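Local atomic coordinates of ABC transporter, substrate-binding protein (Clostridium perfringens, PDB entry 4EDP), a protein that probably captures a solute outside the cell membrane and delivers it to the permease of an ABC import system. Residues 101-111 / 127-135; 70-78 / 90-100. All coordinates share one frame; numbering follows the deposited sequence.

Interaction 1 of 2, residues 101-111 / 127-135; sequences VEAGIFDKLDY and TVEAGYGPA. With ACT (acetate ion), chain H.
Y132 lies between V101 and K108, an instructive case of an aromatic side chain joining a helix end to the loop that follows it. Its CG sits beside its own backbone N and opposite the carbonyl carbon (chi1 -65°), which sends the ring between those two residues. Followed outward, CB meets V101 CG2 at 3.7 Å, and CG touches the same methyl. V101 CG1 stands over one ring face, 3.5 Å from the Y132 centroid in a CH-pi contact, while K108 CB lies over the opposite face. F106 O lies at the ring edge beside CE2, and D107 O comes near CD2 obliquely. At the tip, Y132 OH donates to O of an acetate ion at 2.6 Å; the ion, probably from the crystallisation liquor, is also hydrogen-bonded to K271 NZ. L109 N donates to G131 O (2.9 Å), which also accepts from a water shared with L109 O, and Y111 OH gives Y132 O a short bond of 2.6 Å. V128 CG1 sits squarely over the Y111 ring. The contact thus joins the Schellman-terminated end of helix 94-103 to the end of helix 125-130, with strand 262-269 alongside F106, L109 and Y132, and helix 276-286 against L109 and P134.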
loop_
_atom_site.group_PDB
_atom_site.type_symbol
_atom_site.label_atom_id
_atom_site.label_comp_id
_atom_site.label_asym_id
_atom_site.label_seq_id
_atom_site.Cartn_x
_atom_site.Cartn_y
_atom_site.Cartn_z
ATOM N N VAL A 101 -7.505 -13.393 6.437
ATOM C CA VAL A 101 -7.629 -14.608 5.632
ATOM C C VAL A 101 -7.111 -15.779 6.458
ATOM O O VAL A 101 -7.779 -16.818 6.579
ATOM C CB VAL A 101 -6.844 -14.520 4.297
ATOM C CG1 VAL A 101 -6.742 -15.899 3.634
ATOM C CG2 VAL A 101 -7.474 -13.510 3.341
ATOM N N GLU A 102 -5.925 -15.604 7.033
ATOM C CA GLU A 102 -5.293 -16.634 7.863
ATOM C C GLU A 102 -6.163 -17.020 9.068
ATOM O O GLU A 102 -6.195 -18.191 9.491
ATOM C CB GLU A 102 -3.934 -16.108 8.355
ATOM C CG GLU A 102 -3.167 -17.025 9.300
ATOM C CD GLU A 102 -2.690 -18.291 8.641
ATOM O OE1 GLU A 102 -2.570 -18.302 7.396
ATOM O OE2 GLU A 102 -2.407 -19.269 9.376
ATOM N N ALA A 103 -6.862 -16.037 9.619
ATOM C CA ALA A 103 -7.727 -16.239 10.783
ATOM C C ALA A 103 -9.040 -16.940 10.442
ATOM O O ALA A 103 -9.757 -17.410 11.337
ATOM C CB ALA A 103 -8.004 -14.908 11.450
ATOM N N GLY A 104 -9.362 -17.000 9.158
ATOM C CA GLY A 104 -10.570 -17.669 8.692
ATOM C C GLY A 104 -11.810 -16.805 8.729
ATOM O O GLY A 104 -12.927 -17.328 8.757
ATOM N N ILE A 105 -11.603 -15.491 8.692
ATOM C CA ILE A 105 -12.680 -14.503 8.760
ATOM C C ILE A 105 -13.340 -14.148 7.440
ATOM O O ILE A 105 -14.484 -13.685 7.423
ATOM C CB ILE A 105 -12.129 -13.158 9.288
ATOM C CG1 ILE A 105 -11.375 -13.375 10.598
ATOM C CG2 ILE A 105 -13.253 -12.129 9.448
ATOM C CD1 ILE A 105 -12.190 -14.091 11.636
ATOM N N PHE A 106 -12.626 -14.372 6.344
ATOM C CA PHE A 106 -13.087 -13.972 5.019
ATOM C C PHE A 106 -13.325 -15.131 4.063
ATOM O O PHE A 106 -12.644 -16.146 4.115
ATOM C CB PHE A 106 -12.061 -13.040 4.356
ATOM C CG PHE A 106 -11.698 -11.831 5.176
ATOM C CD1 PHE A 106 -12.684 -11.055 5.761
ATOM C CD2 PHE A 106 -10.383 -11.404 5.262
ATOM C CE1 PHE A 106 -12.357 -9.930 6.494
ATOM C CE2 PHE A 106 -10.048 -10.265 5.992
ATOM C CZ PHE A 106 -11.040 -9.529 6.602
ATOM N N ASP A 107 -14.273 -14.949 3.161
ATOM C CA ASP A 107 -14.560 -15.974 2.178
ATOM C C ASP A 107 -13.632 -15.995 0.976
ATOM O O ASP A 107 -13.201 -14.936 0.502
ATOM C CB ASP A 107 -15.931 -15.725 1.524
ATOM C CG ASP A 107 -17.091 -16.328 2.266
ATOM O OD1 ASP A 107 -16.909 -17.018 3.295
ATOM O OD2 ASP A 107 -18.214 -16.135 1.755
ATOM N N LYS A 108 -13.316 -17.192 0.482
ATOM C CA LYS A 108 -12.546 -17.317 -0.757
ATOM C C LYS A 108 -13.621 -16.924 -1.782
ATOM O O LYS A 108 -14.718 -17.484 -1.773
ATOM C CB LYS A 108 -12.035 -18.744 -0.963
ATOM C CG LYS A 108 -11.111 -18.923 -2.167
ATOM C CD LYS A 108 -10.752 -20.387 -2.356
ATOM C CE LYS A 108 -9.842 -20.629 -3.560
ATOM N NZ LYS A 108 -8.479 -20.076 -3.374
ATOM N N LEU A 109 -13.323 -15.970 -2.654
ATOM C CA LEU A 109 -14.339 -15.438 -3.566
ATOM C C LEU A 109 -14.568 -16.120 -4.896
ATOM O O LEU A 109 -13.640 -16.617 -5.523
ATOM C CB LEU A 109 -14.045 -13.971 -3.825
ATOM C CG LEU A 109 -13.967 -13.044 -2.604
ATOM C CD1 LEU A 109 -13.739 -11.603 -3.089
ATOM C CD2 LEU A 109 -15.241 -13.141 -1.744
ATOM N N ASP A 110 -15.832 -16.131 -5.303
ATOM C CA ASP A 110 -16.235 -16.671 -6.590
ATOM C C ASP A 110 -16.146 -15.499 -7.551
ATOM O O ASP A 110 -17.043 -14.673 -7.628
ATOM C CB ASP A 110 -17.643 -17.230 -6.518
ATOM C CG ASP A 110 -18.140 -17.735 -7.849
ATOM O OD1 ASP A 110 -17.409 -17.628 -8.858
ATOM O OD2 ASP A 110 -19.279 -18.239 -7.878
ATOM N N TYR A 111 -15.034 -15.415 -8.273
ATOM C CA TYR A 111 -14.827 -14.308 -9.196
ATOM C C TYR A 111 -15.757 -14.303 -10.412
ATOM O O TYR A 111 -15.756 -13.330 -11.179
ATOM C CB TYR A 111 -13.338 -14.172 -9.593
ATOM C CG TYR A 111 -12.536 -13.428 -8.551
ATOM C CD1 TYR A 111 -11.953 -14.085 -7.478
ATOM C CD2 TYR A 111 -12.437 -12.042 -8.599
ATOM C CE1 TYR A 111 -11.251 -13.384 -6.508
ATOM C CE2 TYR A 111 -11.737 -11.347 -7.662
ATOM C CZ TYR A 111 -11.155 -12.007 -6.607
ATOM O OH TYR A 111 -10.442 -11.261 -5.680
ATOM N N THR A 127 -3.748 -10.232 -6.470
ATOM C CA THR A 127 -4.686 -10.438 -5.373
ATOM C C THR A 127 -5.842 -11.346 -5.805
ATOM O O THR A 127 -6.388 -12.062 -4.993
ATOM C CB THR A 127 -5.214 -9.096 -4.798
ATOM O OG1 THR A 127 -5.933 -8.386 -5.798
ATOM C CG2 THR A 127 -4.037 -8.241 -4.332
ATOM N N VAL A 128 -6.243 -11.271 -7.071
ATOM C CA VAL A 128 -7.301 -12.149 -7.592
ATOM C C VAL A 128 -6.795 -13.613 -7.574
ATOM O O VAL A 128 -7.506 -14.543 -7.155
ATOM C CB VAL A 128 -7.701 -11.741 -9.012
ATOM C CG1 VAL A 128 -8.740 -12.713 -9.575
ATOM C CG2 VAL A 128 -8.244 -10.305 -9.032
ATOM N N GLU A 129 -5.559 -13.804 -8.021
ATOM C CA GLU A 129 -4.957 -15.123 -8.055
ATOM C C GLU A 129 -4.861 -15.707 -6.638
ATOM O O GLU A 129 -4.953 -16.928 -6.458
ATOM C CB GLU A 129 -3.579 -15.061 -8.743
ATOM C CG GLU A 129 -2.858 -16.398 -8.779
ATOM C CD GLU A 129 -1.532 -16.369 -9.520
ATOM O OE1 GLU A 129 -1.307 -15.473 -10.365
ATOM O OE2 GLU A 129 -0.709 -17.269 -9.255
ATOM N N ALA A 130 -4.676 -14.844 -5.637
ATOM C CA ALA A 130 -4.591 -15.278 -4.234
ATOM C C ALA A 130 -5.921 -15.869 -3.783
ATOM O O ALA A 130 -5.958 -16.739 -2.902
ATOM C CB ALA A 130 -4.117 -14.159 -3.314
ATOM N N GLY A 131 -7.008 -15.401 -4.391
ATOM C CA GLY A 131 -8.322 -15.992 -4.179
ATOM C C GLY A 131 -9.284 -15.368 -3.200
ATOM O O GLY A 131 -10.450 -15.752 -3.162
ATOM N N TYR A 132 -8.807 -14.429 -2.399
ATOM C CA TYR A 132 -9.664 -13.732 -1.456
ATOM C C TYR A 132 -9.983 -12.328 -2.007
ATOM O O TYR A 132 -10.122 -12.159 -3.224
ATOM C CB TYR A 132 -9.042 -13.751 -0.056
ATOM C CG TYR A 132 -8.973 -15.161 0.498
ATOM C CD1 TYR A 132 -7.940 -16.018 0.145
ATOM C CD2 TYR A 132 -9.958 -15.644 1.350
ATOM C CE1 TYR A 132 -7.895 -17.323 0.618
ATOM C CE2 TYR A 132 -9.919 -16.938 1.833
ATOM C CZ TYR A 132 -8.872 -17.769 1.467
ATOM O OH TYR A 132 -8.823 -19.061 1.950
ATOM N N GLY A 133 -10.134 -11.340 -1.136
ATOM C CA GLY A 133 -10.502 -10.014 -1.564
ATOM C C GLY A 133 -9.553 -9.355 -2.535
ATOM O O GLY A 133 -8.353 -9.413 -2.351
ATOM N N PRO A 134 -10.094 -8.695 -3.563
ATOM C CA PRO A 134 -9.206 -8.063 -4.540
ATOM C C PRO A 134 -8.727 -6.680 -4.125
ATOM O O PRO A 134 -9.376 -6.005 -3.299
ATOM C CB PRO A 134 -10.113 -7.900 -5.768
ATOM C CG PRO A 134 -11.474 -7.700 -5.193
ATOM C CD PRO A 134 -11.511 -8.519 -3.911
ATOM N N ALA A 135 -7.591 -6.263 -4.677
ATOM C CA ALA A 135 -7.135 -4.884 -4.477
ATOM C C ALA A 135 -8.113 -3.970 -5.193
ATOM O O ALA A 135 -8.510 -4.280 -6.301
ATOM C CB ALA A 135 -5.760 -4.661 -5.095
HETATM C C ACT H . -9.909 -19.870 5.048
HETATM O O ACT H . -10.432 -19.640 3.938
HETATM O OXT ACT H . -10.699 -20.255 5.934
HETATM C CH3 ACT H . -8.437 -19.705 5.308
HETATM O O HOH W 1 -10.968 -17.474 -5.300
#

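Interaction 2 of 2, residues 70-78 / 90-100. With ACT (acetate ion), chain E.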
loop_
_atom_site.group_PDB
_atom_site.type_symbol
_atom_site.label_atom_id
_atom_site.label_comp_id
_atom_site.label_asym_id
_atom_site.label_seq_id
_atom_site.Cartn_x
_atom_site.Cartn_y
_atom_site.Cartn_z
ATOM N N GLY A 70 -12.674 2.798 11.954
ATOM C CA GLY A 70 -11.529 2.640 12.851
ATOM C C GLY A 70 -10.298 2.336 12.017
ATOM O O GLY A 70 -10.386 2.255 10.790
ATOM N N ASN A 71 -9.146 2.175 12.659
ATOM C CA ASN A 71 -7.919 1.872 11.906
ATOM C C ASN A 71 -7.824 0.375 11.577
ATOM O O ASN A 71 -8.604 -0.429 12.085
ATOM C CB ASN A 71 -6.665 2.407 12.631
ATOM C CG ASN A 71 -6.425 1.757 13.983
ATOM O OD1 ASN A 71 -6.555 0.548 14.146
ATOM N ND2 ASN A 71 -6.024 2.568 14.959
ATOM N N ASN A 72 -6.885 0.002 10.712
ATOM C CA ASN A 72 -6.714 -1.404 10.329
ATOM C C ASN A 72 -6.721 -2.379 11.490
ATOM O O ASN A 72 -7.520 -3.318 11.542
ATOM C CB ASN A 72 -5.369 -1.608 9.614
ATOM C CG ASN A 72 -5.384 -1.176 8.170
ATOM O OD1 ASN A 72 -6.089 -1.761 7.339
ATOM N ND2 ASN A 72 -4.523 -0.214 7.833
ATOM N N SER A 73 -5.824 -2.130 12.434
ATOM C CA SER A 73 -5.623 -3.029 13.548
ATOM C C SER A 73 -6.816 -3.191 14.476
ATOM O O SER A 73 -7.172 -4.318 14.841
ATOM C CB SER A 73 -4.381 -2.608 14.329
ATOM O OG SER A 73 -4.181 -3.476 15.426
ATOM N N GLU A 74 -7.449 -2.085 14.841
ATOM C CA GLU A 74 -8.578 -2.176 15.744
ATOM C C GLU A 74 -9.775 -2.844 15.083
ATOM O O GLU A 74 -10.462 -3.623 15.718
ATOM C CB GLU A 74 -8.930 -0.814 16.351
ATOM C CG GLU A 74 -9.333 0.276 15.397
ATOM C CD GLU A 74 -9.322 1.655 16.075
ATOM O OE1 GLU A 74 -9.454 2.682 15.378
ATOM O OE2 GLU A 74 -9.152 1.711 17.309
ATOM N N ARG A 75 -10.032 -2.536 13.820
ATOM C CA ARG A 75 -11.138 -3.168 13.114
ATOM C C ARG A 75 -10.881 -4.669 12.957
ATOM O O ARG A 75 -11.768 -5.479 13.215
ATOM C CB ARG A 75 -11.391 -2.498 11.761
ATOM C CG ARG A 75 -11.893 -1.078 11.925
ATOM C CD ARG A 75 -12.285 -0.395 10.637
ATOM N NE ARG A 75 -11.165 -0.149 9.726
ATOM C CZ ARG A 75 -10.880 -0.889 8.666
ATOM N NH1 ARG A 75 -9.848 -0.564 7.897
ATOM N NH2 ARG A 75 -11.629 -1.939 8.360
ATOM N N LEU A 76 -9.669 -5.035 12.543
ATOM C CA LEU A 76 -9.334 -6.451 12.376
ATOM C C LEU A 76 -9.409 -7.214 13.701
ATOM O O LEU A 76 -9.949 -8.309 13.768
ATOM C CB LEU A 76 -7.935 -6.620 11.776
ATOM C CG LEU A 76 -7.512 -8.091 11.616
ATOM C CD1 LEU A 76 -8.492 -8.847 10.708
ATOM C CD2 LEU A 76 -6.080 -8.214 11.098
ATOM N N THR A 77 -8.856 -6.637 14.753
ATOM C CA THR A 77 -8.865 -7.290 16.059
ATOM C C THR A 77 -10.278 -7.560 16.551
ATOM O O THR A 77 -10.569 -8.657 17.044
ATOM C CB THR A 77 -8.119 -6.450 17.105
ATOM O OG1 THR A 77 -6.767 -6.262 16.667
ATOM C CG2 THR A 77 -8.135 -7.134 18.466
ATOM N N LYS A 78 -11.155 -6.569 16.399
ATOM C CA LYS A 78 -12.535 -6.704 16.852
ATOM C C LYS A 78 -13.250 -7.842 16.133
ATOM O O LYS A 78 -13.861 -8.691 16.781
ATOM C CB LYS A 78 -13.313 -5.391 16.678
ATOM C CG LYS A 78 -14.669 -5.400 17.381
ATOM C CD LYS A 78 -15.434 -4.073 17.281
ATOM C CE LYS A 78 -15.861 -3.766 15.858
ATOM N NZ LYS A 78 -16.708 -2.554 15.760
ATOM N N THR A 90 -15.206 -5.827 4.350
ATOM C CA THR A 90 -14.112 -5.229 5.076
ATOM C C THR A 90 -13.004 -4.673 4.200
ATOM O O THR A 90 -12.435 -5.386 3.360
ATOM C CB THR A 90 -13.496 -6.298 6.002
ATOM O OG1 THR A 90 -14.497 -6.774 6.927
ATOM C CG2 THR A 90 -12.298 -5.749 6.777
ATOM N N TYR A 91 -12.718 -3.395 4.401
ATOM C CA TYR A 91 -11.624 -2.692 3.712
ATOM C C TYR A 91 -10.383 -2.726 4.623
ATOM O O TYR A 91 -10.452 -2.308 5.781
ATOM C CB TYR A 91 -11.968 -1.215 3.470
ATOM C CG TYR A 91 -12.864 -0.832 2.309
ATOM C CD1 TYR A 91 -14.236 -0.998 2.361
ATOM C CD2 TYR A 91 -12.331 -0.211 1.186
ATOM C CE1 TYR A 91 -15.051 -0.590 1.297
ATOM C CE2 TYR A 91 -13.126 0.189 0.132
ATOM C CZ TYR A 91 -14.491 -0.003 0.192
ATOM O OH TYR A 91 -15.277 0.410 -0.847
ATOM N N LEU A 92 -9.256 -3.223 4.116
ATOM C CA LEU A 92 -7.998 -3.259 4.869
ATOM C C LEU A 92 -6.799 -3.148 3.943
ATOM O O LEU A 92 -6.886 -3.425 2.740
ATOM C CB LEU A 92 -7.824 -4.596 5.629
ATOM C CG LEU A 92 -8.769 -4.959 6.791
ATOM C CD1 LEU A 92 -8.683 -6.454 7.145
ATOM C CD2 LEU A 92 -8.463 -4.067 7.986
ATOM N N ALA A 93 -5.679 -2.719 4.512
ATOM C CA ALA A 93 -4.416 -2.765 3.803
ATOM C C ALA A 93 -4.168 -4.272 3.609
ATOM O O ALA A 93 -4.532 -5.087 4.466
ATOM C CB ALA A 93 -3.298 -2.132 4.628
ATOM N N GLU A 94 -3.564 -4.657 2.492
ATOM C CA GLU A 94 -3.356 -6.083 2.213
ATOM C C GLU A 94 -2.663 -6.847 3.362
ATOM O O GLU A 94 -3.028 -7.999 3.648
ATOM C CB GLU A 94 -2.566 -6.269 0.907
ATOM C CG GLU A 94 -2.493 -7.730 0.511
ATOM C CD GLU A 94 -1.620 -8.025 -0.683
ATOM O OE1 GLU A 94 -0.906 -7.118 -1.162
ATOM O OE2 GLU A 94 -1.641 -9.202 -1.114
ATOM N N SER A 95 -1.674 -6.226 4.014
ATOM C CA SER A 95 -0.939 -6.893 5.110
ATOM C C SER A 95 -1.891 -7.353 6.209
ATOM O O SER A 95 -1.715 -8.434 6.770
ATOM C CB SER A 95 0.139 -5.991 5.716
ATOM O OG SER A 95 -0.432 -4.873 6.363
ATOM N N PHE A 96 -2.889 -6.530 6.511
ATOM C CA PHE A 96 -3.892 -6.855 7.515
ATOM C C PHE A 96 -4.935 -7.800 6.939
ATOM O O PHE A 96 -5.386 -8.715 7.632
ATOM C CB PHE A 96 -4.576 -5.586 8.046
ATOM C CG PHE A 96 -3.691 -4.751 8.918
ATOM C CD1 PHE A 96 -3.629 -4.984 10.282
ATOM C CD2 PHE A 96 -2.921 -3.738 8.388
ATOM C CE1 PHE A 96 -2.811 -4.223 11.098
ATOM C CE2 PHE A 96 -2.104 -2.987 9.196
ATOM C CZ PHE A 96 -2.050 -3.227 10.554
ATOM N N ALA A 97 -5.306 -7.608 5.674
ATOM C CA ALA A 97 -6.286 -8.496 5.058
ATOM C C ALA A 97 -5.789 -9.938 5.111
ATOM O O ALA A 97 -6.569 -10.846 5.396
ATOM C CB ALA A 97 -6.606 -8.087 3.620
ATOM N N GLU A 98 -4.496 -10.140 4.858
ATOM C CA GLU A 98 -3.907 -11.480 4.862
ATOM C C GLU A 98 -4.006 -12.128 6.254
ATOM O O GLU A 98 -4.181 -13.342 6.376
ATOM C CB GLU A 98 -2.457 -11.421 4.349
ATOM C CG GLU A 98 -1.810 -12.782 4.103
ATOM C CD GLU A 98 -1.501 -13.549 5.391
ATOM O OE1 GLU A 98 -1.282 -12.901 6.429
ATOM O OE2 GLU A 98 -1.451 -14.800 5.357
ATOM N N GLN A 99 -3.910 -11.322 7.305
ATOM C CA GLN A 99 -4.050 -11.843 8.655
ATOM C C GLN A 99 -5.497 -12.313 8.865
ATOM O O GLN A 99 -5.734 -13.293 9.558
ATOM C CB GLN A 99 -3.681 -10.797 9.681
ATOM C CG GLN A 99 -2.296 -10.276 9.513
ATOM C CD GLN A 99 -1.953 -9.270 10.566
ATOM O OE1 GLN A 99 -2.145 -9.514 11.755
ATOM N NE2 GLN A 99 -1.440 -8.128 10.141
ATOM N N GLY A 100 -6.463 -11.598 8.290
ATOM C CA GLY A 100 -7.859 -12.002 8.394
ATOM C C GLY A 100 -8.094 -13.294 7.625
ATOM O O GLY A 100 -8.794 -14.190 8.093
HETATM C C ACT E . -13.292 2.801 -2.564
HETATM O O ACT E . -14.108 1.851 -2.718
HETATM O OXT ACT E . -12.607 3.121 -3.571
HETATM C CH3 ACT E . -13.138 3.533 -1.262
#
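With chi1 at -79°, the CG of N72 turns beside its own backbone N, and F96 has a similar first torsion; the amide and ring planes end up stacked, 3° apart. Helix 72-81 is the connecting helix of a beta-alpha-beta crossover between the parallel strands 65-69 and 89-93, in the periplasmic-binding-protein fold. Its segment 72-78 runs nearly parallel to helix 94-100, their axes 10.4 Å apart. N72 CB is centred over the F96 ring, 3.5 Å from its centroid. N72 OD1 accepts from A93 N at 3.0 Å, nearly straight at the hydrogen, although the donor, at the N-cap position of helix 94-103, is tilted 29° from the carbonyl plane. One short side chain thereby meets both the aromatic face and the strand-to-helix junction. L76, also buried, puts CD2 at the F96 ring edge and against Q99 CB, and CD1 near G100 CA. R75 reaches strand 89-93; NE bonds to G70 O and NH2 also to S40 OG, which together limit the rotation of the guanidinium, and W42 adds a cation-pi contact. A capping box between N71 and E74 caps the N-terminal end of helix 72-81. On the strand, a single carbonyl oxygen, Y91 O, receives two bonds from R75, NH1 at 2.8 Å and NH2 at 2.9 Å.

In the fold
Helix 94-103 carries both contacts: interaction 2 uses its first turns and the strand 89-93 that feeds it, interaction 1 its last turn and the loop beyond. They follow one another along the chain, with centres about 13 Å apart, and they touch directly. I105 N lies 3.2 Å from G100 O, a probable hydrogen bond, and the F106 ring packs against A97, G100 and T90. Strand 262-269, antiparallel to 89-93 in the mixed sheet, runs beside both. Pieces of the chain between 70 and 135 thus pack in turn beside strands 89-93 and 262-269, an example of helices and loops flanking the central sheet of one alpha/beta lobe, as in periplasmic-binding-protein folds.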